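Local coordinates for protein phosphoribosyl-AMP cyclohydrolase (Medicago truncatula, PDB 7BGM) that probably carries out two consecutive steps of histidine biosynthesis, removing diphosphate from phosphoribosyl-ATP and then hydrolytically opening the adenine ring of phosphoribosyl-AMP, at residues F53-R56 / S57-S60; V211-V214 / L215-F219. One frame throughout, in Å; residues are numbered along the deposited sequence.

Contact 1 of 2, residues F53-R56 / S57-S60; sequences FYSR and SRSS
The backbone of S59 and S60 approaches the aromatic ring of Y54 obliquely. Ring atom CE1 of Y54 lies 3.6 Å from S60 N, and the hydroxyl OH of Y54 reaches S59 CA at 3.2 Å. With CG swung anti to the backbone N (chi1 -178°), the ring runs alongside the returning chain; the Y54 side chain also touches L18 and N38. The other ring, that of F53, turns away from the hairpin to meet the ring of Y88 and to touch M33, an AMP-binding residue.

The backbone evidence defines a tight antiparallel hairpin. S55 and S60 form a hydrogen-bonded pair in which S55 N donates to S60 O at 2.7 Å and an N-H...O angle of 170°, whereas the return bond from S60 N to S55 O is weak at 3.3 Å. Y54 CA also makes a CA-H...O contact with S60 O, the acceptor already used by S55 N. S59 and S60 both face S55, a G1 beta bulge, and the positive phi of S59 fits the bulge position.

Inside the turn, S55 OG accepts two bonds. R58 N donates to S55 OG at 3.0 Å (157° at the hydrogen), and S57 OG donates to S55 OG at 3.2 Å. One water joins three further groups: it donates to R56 O at 3.1 Å, is hydrogen-bonded to S59 OG at 2.8 Å, and has a weak link to Y54 OH.

R56 makes a long, weak ion pair with the zinc ligand D84 of the second subunit. The turn is probably held by the S55-S60 backbone pair and by the S55 hydroxyl, which takes the R58 amide and the S57 hydroxyl, with the water bridging R56 O and S59 OG.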
ATOM      1  N   PHE A  53     -19.946  -3.434  -7.122  1.00 24.53           N
ATOM      2  CA  PHE A  53     -19.550  -4.801  -7.440  1.00 23.72           C
ATOM      3  C   PHE A  53     -20.762  -5.560  -7.937  1.00 25.98           C
ATOM      4  O   PHE A  53     -21.905  -5.101  -7.825  1.00 29.01           O
ATOM      5  CB  PHE A  53     -18.961  -5.527  -6.210  1.00 22.62           C
ATOM      6  CG  PHE A  53     -17.749  -4.850  -5.640  1.00 24.52           C
ATOM      7  CD1 PHE A  53     -16.467  -5.164  -6.104  1.00 23.20           C
ATOM      8  CD2 PHE A  53     -17.890  -3.892  -4.642  1.00 23.36           C
ATOM      9  CE1 PHE A  53     -15.334  -4.501  -5.593  1.00 23.43           C
ATOM     10  CE2 PHE A  53     -16.784  -3.238  -4.122  1.00 22.76           C
ATOM     11  CZ  PHE A  53     -15.485  -3.557  -4.573  1.00 23.28           C
ATOM     12  N   TYR A  54     -20.506  -6.745  -8.473  1.00 26.33           N
ATOM     13  CA  TYR A  54     -21.560  -7.716  -8.771  1.00 28.02           C
ATOM     14  C   TYR A  54     -21.402  -8.920  -7.855  1.00 32.02           C
ATOM     15  O   TYR A  54     -20.336  -9.540  -7.832  1.00 33.34           O
ATOM     16  CB  TYR A  54     -21.477  -8.158 -10.222  1.00 26.54           C
ATOM     17  CG  TYR A  54     -22.549  -9.125 -10.655  1.00 33.89           C
ATOM     18  CD1 TYR A  54     -23.815  -8.671 -11.017  1.00 37.97           C
ATOM     19  CD2 TYR A  54     -22.293 -10.487 -10.723  1.00 38.61           C
ATOM     20  CE1 TYR A  54     -24.795  -9.552 -11.428  1.00 43.01           C
ATOM     21  CE2 TYR A  54     -23.283 -11.385 -11.140  1.00 40.46           C
ATOM     22  CZ  TYR A  54     -24.524 -10.903 -11.482  1.00 45.72           C
ATOM     23  OH  TYR A  54     -25.503 -11.778 -11.900  1.00 51.58           O
ATOM     24  N   SER A  55     -22.457  -9.272  -7.130  1.00 35.96           N
ATOM     25  CA  SER A  55     -22.418 -10.444  -6.252  1.00 40.51           C
ATOM     26  C   SER A  55     -22.753 -11.698  -7.057  1.00 43.26           C
ATOM     27  O   SER A  55     -23.843 -11.804  -7.626  1.00 41.93           O
ATOM     28  CB  SER A  55     -23.383 -10.291  -5.076  1.00 43.42           C
ATOM     29  OG  SER A  55     -23.648 -11.549  -4.450  1.00 45.00           O
ATOM     30  N   ARG A  56     -21.813 -12.647  -7.107  1.00 43.81           N
ATOM     31  CA  ARG A  56     -22.088 -13.903  -7.799  1.00 50.11           C
ATOM     32  C   ARG A  56     -23.188 -14.691  -7.100  1.00 54.73           C
ATOM     33  O   ARG A  56     -24.053 -15.278  -7.763  1.00 57.43           O
ATOM     34  CB  ARG A  56     -20.809 -14.735  -7.912  1.00 51.20           C
ATOM     35  CG  ARG A  56     -19.741 -14.057  -8.768  1.00 53.05           C
ATOM     36  CD  ARG A  56     -18.443 -14.848  -8.808  1.00 55.81           C
ATOM     37  NE  ARG A  56     -17.846 -14.981  -7.478  1.00 57.79           N
ATOM     38  CZ  ARG A  56     -16.782 -15.732  -7.209  1.00 59.51           C
ATOM     39  NH1 ARG A  56     -16.193 -16.413  -8.185  1.00 58.87           N
ATOM     40  NH2 ARG A  56     -16.304 -15.797  -5.969  1.00 57.33           N
ATOM     41  N   SER A  57     -23.190 -14.707  -5.765  1.00 54.90           N
ATOM     42  CA  SER A  57     -24.179 -15.522  -5.054  1.00 59.93           C
ATOM     43  C   SER A  57     -25.576 -14.928  -5.162  1.00 61.78           C
ATOM     44  O   SER A  57     -26.565 -15.668  -5.242  1.00 63.93           O
ATOM     45  CB  SER A  57     -23.790 -15.679  -3.586  1.00 61.16           C
ATOM     46  OG  SER A  57     -23.766 -14.418  -2.933  1.00 62.61           O
ATOM     47  N   ARG A  58     -25.689 -13.605  -5.154  1.00 61.46           N
ATOM     48  CA  ARG A  58     -26.985 -12.943  -5.215  1.00 61.67           C
ATOM     49  C   ARG A  58     -27.379 -12.535  -6.627  1.00 58.82           C
ATOM     50  O   ARG A  58     -28.500 -12.058  -6.828  1.00 59.30           O
ATOM     51  CB  ARG A  58     -26.999 -11.724  -4.285  1.00 66.13           C
ATOM     52  CG  ARG A  58     -26.779 -12.096  -2.813  1.00 72.83           C
ATOM     53  CD  ARG A  58     -27.404 -11.083  -1.863  1.00 78.12           C
ATOM     54  NE  ARG A  58     -27.119 -11.400  -0.464  1.00 82.81           N
ATOM     55  CZ  ARG A  58     -27.127 -10.506   0.523  1.00 87.35           C
ATOM     56  NH1 ARG A  58     -27.402  -9.231   0.270  1.00 88.75           N
ATOM     57  NH2 ARG A  58     -26.844 -10.879   1.768  1.00 88.40           N
ATOM     58  N   SER A  59     -26.498 -12.745  -7.605  1.00 54.84           N
ATOM     59  CA  SER A  59     -26.709 -12.317  -8.987  1.00 54.10           C
ATOM     60  C   SER A  59     -27.216 -10.877  -9.057  1.00 48.25           C
ATOM     61  O   SER A  59     -28.202 -10.577  -9.730  1.00 47.78           O
ATOM     62  CB  SER A  59     -27.662 -13.269  -9.714  1.00 57.94           C
ATOM     63  OG  SER A  59     -27.098 -14.562  -9.808  1.00 60.21           O
ATOM     64  N   SER A  60     -26.531  -9.974  -8.358  1.00 43.70           N
ATOM     65  CA  SER A  60     -27.038  -8.613  -8.239  1.00 42.35           C
ATOM     66  C   SER A  60     -25.900  -7.620  -8.018  1.00 37.97           C
ATOM     67  O   SER A  60     -24.849  -7.961  -7.477  1.00 38.15           O
ATOM     68  CB  SER A  60     -28.047  -8.516  -7.091  1.00 45.49           C
ATOM     69  OG  SER A  60     -28.329  -7.171  -6.767  1.00 51.44           O
TER
HETATM   70  O   HOH W   1     -24.520 -14.827 -10.829  1.00 58.93           O

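Contact 2 of 2, residues V211-V214 / L215-F219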
ATOM      1  N   VAL A 211      -1.721  11.750   8.011  1.00 26.89           N
ATOM      2  CA  VAL A 211      -0.655  12.593   7.477  1.00 26.91           C
ATOM      3  C   VAL A 211      -0.666  12.540   5.954  1.00 27.16           C
ATOM      4  O   VAL A 211      -0.575  13.571   5.275  1.00 28.95           O
ATOM      5  CB  VAL A 211       0.705  12.151   8.050  1.00 28.34           C
ATOM      6  CG1 VAL A 211       1.872  12.986   7.411  1.00 28.79           C
ATOM      7  CG2 VAL A 211       0.714  12.283   9.591  1.00 28.58           C
ATOM      8  N   LEU A 212      -0.828  11.337   5.387  1.00 26.94           N
ATOM      9  CA  LEU A 212      -0.805  11.220   3.934  1.00 27.25           C
ATOM     10  C   LEU A 212      -2.043  11.853   3.297  1.00 27.08           C
ATOM     11  O   LEU A 212      -1.964  12.379   2.183  1.00 31.53           O
ATOM     12  CB  LEU A 212      -0.672   9.737   3.534  1.00 26.34           C
ATOM     13  CG  LEU A 212       0.638   9.065   3.979  1.00 25.07           C
ATOM     14  CD1 LEU A 212       0.829   7.616   3.526  1.00 25.29           C
ATOM     15  CD2 LEU A 212       1.840   9.915   3.531  1.00 28.78           C
ATOM     16  N   GLN A 213      -3.196  11.794   3.967  1.00 25.67           N
ATOM     17  CA  GLN A 213      -4.338  12.563   3.509  1.00 25.09           C
ATOM     18  C   GLN A 213      -3.994  14.053   3.440  1.00 28.32           C
ATOM     19  O   GLN A 213      -4.343  14.724   2.462  1.00 30.03           O
ATOM     20  CB  GLN A 213      -5.550  12.323   4.428  1.00 28.14           C
ATOM     21  CG  GLN A 213      -6.710  13.240   4.087  1.00 30.74           C
ATOM     22  CD  GLN A 213      -7.971  12.913   4.849  1.00 38.64           C
ATOM     23  OE1 GLN A 213      -8.292  11.760   5.062  1.00 45.74           O
ATOM     24  NE2 GLN A 213      -8.707  13.941   5.242  1.00 41.73           N
ATOM     25  N   VAL A 214      -3.309  14.595   4.464  1.00 28.55           N
ATOM     26  CA  VAL A 214      -2.943  16.013   4.429  1.00 29.65           C
ATOM     27  C   VAL A 214      -2.124  16.309   3.181  1.00 30.15           C
ATOM     28  O   VAL A 214      -2.394  17.279   2.458  1.00 33.31           O
ATOM     29  CB  VAL A 214      -2.182  16.418   5.705  1.00 28.88           C
ATOM     30  CG1 VAL A 214      -1.539  17.836   5.535  1.00 28.82           C
ATOM     31  CG2 VAL A 214      -3.112  16.468   6.852  1.00 29.49           C
ATOM     32  N   LEU A 215      -1.132  15.460   2.892  1.00 32.91           N
ATOM     33  CA  LEU A 215      -0.268  15.684   1.725  1.00 33.95           C
ATOM     34  C   LEU A 215      -1.045  15.592   0.412  1.00 34.01           C
ATOM     35  O   LEU A 215      -0.853  16.410  -0.496  1.00 35.01           O
ATOM     36  CB  LEU A 215       0.893  14.693   1.737  1.00 36.27           C
ATOM     37  CG  LEU A 215       1.990  14.931   2.757  1.00 36.40           C
ATOM     38  CD1 LEU A 215       2.950  13.771   2.761  1.00 35.11           C
ATOM     39  CD2 LEU A 215       2.711  16.223   2.381  1.00 37.19           C
ATOM     40  N   ARG A 216      -1.882  14.564   0.262  1.00 30.19           N
ATOM     41  CA  ARG A 216      -2.710  14.475  -0.937  1.00 32.56           C
ATOM     42  C   ARG A 216      -3.517  15.745  -1.141  1.00 34.69           C
ATOM     43  O   ARG A 216      -3.591  16.271  -2.259  1.00 35.99           O
ATOM     44  CB  ARG A 216      -3.643  13.270  -0.848  1.00 30.70           C
ATOM     45  CG  ARG A 216      -4.783  13.338  -1.871  1.00 31.26           C
ATOM     46  CD  ARG A 216      -5.567  12.040  -1.902  1.00 30.69           C
ATOM     47  NE  ARG A 216      -6.106  11.588  -0.603  1.00 30.59           N
ATOM     48  CZ  ARG A 216      -7.213  12.050  -0.023  1.00 30.19           C
ATOM     49  NH1 ARG A 216      -7.940  13.015  -0.600  1.00 30.21           N
ATOM     50  NH2 ARG A 216      -7.602  11.534   1.149  1.00 29.93           N
ATOM     51  N   GLN A 217      -4.111  16.268  -0.065  1.00 34.19           N
ATOM     52  CA  GLN A 217      -5.003  17.404  -0.216  1.00 36.57           C
ATOM     53  C   GLN A 217      -4.239  18.665  -0.579  1.00 41.24           C
ATOM     54  O   GLN A 217      -4.793  19.542  -1.250  1.00 44.51           O
ATOM     55  CB  GLN A 217      -5.814  17.615   1.063  1.00 38.51           C
ATOM     56  CG  GLN A 217      -6.810  16.514   1.276  1.00 40.13           C
ATOM     57  CD  GLN A 217      -7.481  16.599   2.635  1.00 46.76           C
ATOM     58  OE1 GLN A 217      -6.910  17.137   3.586  1.00 49.65           O
ATOM     59  NE2 GLN A 217      -8.693  16.079   2.731  1.00 50.03           N
ATOM     60  N   ARG A 218      -2.966  18.765  -0.189  1.00 42.19           N
ATOM     61  CA  ARG A 218      -2.153  19.896  -0.645  1.00 46.88           C
ATOM     62  C   ARG A 218      -1.758  19.802  -2.124  1.00 55.20           C
ATOM     63  O   ARG A 218      -1.487  20.841  -2.740  1.00 60.00           O
ATOM     64  CB  ARG A 218      -0.886  20.010   0.198  1.00 46.28           C
ATOM     65  CG  ARG A 218      -1.130  20.269   1.664  1.00 46.95           C
ATOM     66  CD  ARG A 218       0.169  20.605   2.396  1.00 53.40           C
ATOM     67  NE  ARG A 218      -0.063  20.783   3.831  1.00 57.52           N
ATOM     68  CZ  ARG A 218       0.877  20.677   4.771  1.00 60.40           C
ATOM     69  NH1 ARG A 218       2.127  20.381   4.432  1.00 63.71           N
ATOM     70  NH2 ARG A 218       0.566  20.852   6.048  1.00 57.05           N
ATOM     71  N   PHE A 219      -1.731  18.590  -2.688  1.00 56.22           N
ATOM     72  CA  PHE A 219      -1.140  18.207  -3.992  1.00 56.70           C
ATOM     73  C   PHE A 219       0.390  18.281  -3.968  1.00 56.77           C
ATOM     74  O   PHE A 219       1.049  17.782  -3.050  1.00 55.18           O
ATOM     75  CB  PHE A 219      -1.654  19.058  -5.161  1.00 58.09           C
ATOM     76  CG  PHE A 219      -3.142  18.998  -5.379  1.00 57.33           C
ATOM     77  CD1 PHE A 219      -3.931  18.068  -4.737  1.00 55.51           C
ATOM     78  CD2 PHE A 219      -3.754  19.909  -6.245  1.00 56.56           C
ATOM     79  CE1 PHE A 219      -5.297  18.038  -4.948  1.00 55.05           C
ATOM     80  CE2 PHE A 219      -5.119  19.879  -6.461  1.00 56.16           C
ATOM     81  CZ  PHE A 219      -5.886  18.939  -5.815  1.00 59.14           C
TER
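L215 N donates to V211 O, the first of four successive i to i+4 backbone bonds of helix 208-218; R216 N to L212 O, Q217 N to Q213 O and R218 N to V214 O follow. The R216 N to L212 O bond is nearly straight, at 2.9 Å and 174°.

Apolar contact is slight: L212 CD2 meets L215 CD1 at 4.1 Å. L215 and V214 also pack on A191 of the second subunit.

Two contacts set arginines against aliphatic groups. R216 bends at chi3 (55°) and brings NH2 to within 3.5 Å of Q213 CG, the amide and guanidinium planes standing 45° apart, while its NE forms a salt bridge with D27. An alanine at Q213 would remove CG and the amide and would probably open a gap beside R216 NH2, although D27 would still hold R216 NE. R218 runs extended beside V214, whose CG1 is 3.7 Å from R218 NE. R218 NH1 makes a salt bridge with D192 of the second subunit, a zinc ligand, and NH2 a hydrogen bond with S188 O there.

R218, an AMP-binding residue, thus has its charge met across the subunit interface while V214 CG1 lies over one face of its guanidinium.

Overall arrangement
Contact 1 is a surface hairpin joining strands 52-55 and 60-63 in the cyclohydrolase part of the chain; contact 2 is a partly buried portion of helix 208-218 in the pyrophosphohydrolase part. They share no element, their centres lie about 35 Å apart, and their nearest atoms stay about 18 Å from each other. The chemistry follows the setting. On the surface, a bulged hairpin adds hydroxyl and water bonds to its backbone pair; in the helix, regular backbone bonding is accompanied by leucine and valine packing and by arginines paired with acids. Both extend toward the second subunit, R56 weakly to D84 there and R218 more firmly to D192 there.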